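Local coordinates for LasR-specific antiactivator QslA domain-containing protein (Pseudomonas aeruginosa, PDB 4NG2), which probably acts as an antiactivator that binds the quorum-sensing regulator LasR and keeps it from switching on its target genes, at residues E[45-50]-E[94-99]. Numbering follows the deposited sequence.
Sequences LLWPVP and FEVAFL
V96, on the buried side of helix 88-107, divides its two methyl groups between W47 and L45, and the contact is entirely apolar. CG2 meets the far corner of the indole, 3.6 Å from W47 CH2. It lies in the plane of the ring system, at the edge of the six-membered ring and over neither face. The other branch, CG1, reaches L45 tip to tip, with V96 CG1 3.8 Å from L45 CD2. With CG1 anti to the backbone N (chi1 170°), CG2 falls beside that N, and the fork opens toward the incoming segment. Although the two backbones stay apart, 9.8 Å between L45 CA and V96 CA, the long side chains of L45 and W47 bridge the gap from strand end and loop.

The hydrogen bond of W47 NE1 to the carbonyl of M89, about two turns before V96 on the same helix, fixes the indole, and T92 and A93 also touch the W47 side chain; the tryptophan is thus tied to the helix at its polar edge and packed against it at its benzo end. Backbone bonds from F98 N to F94 O and from L99 N to E95 O run through the helical turn that carries V96.

L45 is paired with V32 in the two-stranded antiparallel sheet, and W47 extends this backbone pairing to L30. V96 also packs on W75 of the second subunit, and a chain of another protein packs on L45 and W47. Beyond, F94 and F98 pack on helix 52-66, and A97 touches both V59 of that helix and I34 of strand 31-34, so helix 88-107 meets the sheet through V96 and A97.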
# COMPACT_ATOMS: atom_id res chain seq x y z
N LEU E 45 9.11 -2.46 10.98
CA LEU E 45 8.87 -2.45 9.54
C LEU E 45 10.07 -3.03 8.82
O LEU E 45 11.19 -2.63 9.09
CB LEU E 45 8.69 -1.00 9.08
CG LEU E 45 7.34 -0.41 8.68
CD1 LEU E 45 6.18 -1.19 9.23
CD2 LEU E 45 7.26 1.09 9.05
N LEU E 46 9.84 -3.96 7.90
CA LEU E 46 10.92 -4.55 7.11
C LEU E 46 11.16 -3.73 5.85
O LEU E 46 10.21 -3.47 5.12
CB LEU E 46 10.57 -5.97 6.70
CG LEU E 46 11.27 -6.46 5.45
CD1 LEU E 46 12.69 -6.82 5.78
CD2 LEU E 46 10.55 -7.66 4.89
N TRP E 47 12.41 -3.34 5.61
CA TRP E 47 12.77 -2.50 4.47
C TRP E 47 13.79 -3.22 3.61
O TRP E 47 14.64 -3.94 4.13
CB TRP E 47 13.34 -1.17 4.92
CG TRP E 47 12.91 -0.01 4.10
CD1 TRP E 47 13.62 0.62 3.10
CD2 TRP E 47 11.67 0.69 4.19
NE1 TRP E 47 12.89 1.64 2.57
CE2 TRP E 47 11.69 1.71 3.23
CE3 TRP E 47 10.53 0.54 5.00
CZ2 TRP E 47 10.61 2.58 3.04
CZ3 TRP E 47 9.47 1.40 4.81
CH2 TRP E 47 9.51 2.41 3.85
N PRO E 48 13.70 -3.05 2.28
CA PRO E 48 14.57 -3.78 1.35
C PRO E 48 16.04 -3.42 1.51
O PRO E 48 16.90 -4.19 1.08
CB PRO E 48 14.07 -3.33 -0.03
CG PRO E 48 12.63 -2.96 0.22
CD PRO E 48 12.62 -2.33 1.59
N VAL E 49 16.32 -2.26 2.10
CA VAL E 49 17.69 -1.87 2.36
C VAL E 49 17.76 -1.27 3.74
O VAL E 49 16.74 -0.84 4.27
CB VAL E 49 18.21 -0.84 1.33
CG1 VAL E 49 17.90 -1.30 -0.08
CG2 VAL E 49 17.60 0.52 1.59
N PRO E 50 18.97 -1.23 4.33
CA PRO E 50 19.09 -0.55 5.63
C PRO E 50 18.71 0.90 5.44
O PRO E 50 19.19 1.55 4.50
CB PRO E 50 20.58 -0.70 5.97
CG PRO E 50 21.27 -0.93 4.66
CD PRO E 50 20.28 -1.67 3.80
N PHE E 94 11.49 7.80 4.44
CA PHE E 94 11.19 9.08 5.06
C PHE E 94 9.70 9.36 5.00
O PHE E 94 9.14 9.91 5.94
CB PHE E 94 11.99 10.19 4.37
CG PHE E 94 11.51 11.58 4.68
CD1 PHE E 94 10.37 12.08 4.09
CD2 PHE E 94 12.21 12.38 5.56
CE1 PHE E 94 9.92 13.36 4.37
CE2 PHE E 94 11.76 13.67 5.86
CZ PHE E 94 10.60 14.15 5.25
N GLU E 95 9.04 9.01 3.90
CA GLU E 95 7.61 9.30 3.78
C GLU E 95 6.81 8.47 4.77
O GLU E 95 5.90 8.97 5.42
CB GLU E 95 7.10 8.99 2.38
CG GLU E 95 7.78 9.75 1.27
CD GLU E 95 7.28 9.34 -0.10
OE1 GLU E 95 6.79 8.19 -0.27
OE2 GLU E 95 7.37 10.17 -1.02
N VAL E 96 7.16 7.18 4.84
CA VAL E 96 6.49 6.26 5.74
C VAL E 96 6.66 6.74 7.19
O VAL E 96 5.69 6.83 7.93
CB VAL E 96 6.96 4.78 5.54
CG1 VAL E 96 6.42 3.89 6.65
CG2 VAL E 96 6.48 4.26 4.21
N ALA E 97 7.88 7.11 7.58
CA ALA E 97 8.12 7.55 8.96
C ALA E 97 7.35 8.82 9.30
O ALA E 97 6.65 8.88 10.31
CB ALA E 97 9.61 7.75 9.21
N PHE E 98 7.48 9.83 8.44
CA PHE E 98 6.86 11.14 8.63
C PHE E 98 5.34 11.03 8.75
O PHE E 98 4.70 11.71 9.57
CB PHE E 98 7.27 12.02 7.44
CG PHE E 98 6.70 13.40 7.44
CD1 PHE E 98 5.38 13.61 7.09
CD2 PHE E 98 7.51 14.50 7.70
CE1 PHE E 98 4.85 14.91 7.05
CE2 PHE E 98 7.00 15.81 7.65
CZ PHE E 98 5.68 16.01 7.33
N LEU E 99 4.76 10.16 7.94
CA LEU E 99 3.31 10.01 7.93
C LEU E 99 2.84 9.20 9.14
O LEU E 99 1.82 9.51 9.73
CB LEU E 99 2.83 9.42 6.60
CG LEU E 99 2.75 10.51 5.51
CD1 LEU E 99 2.89 9.96 4.10
CD2 LEU E 99 1.46 11.29 5.64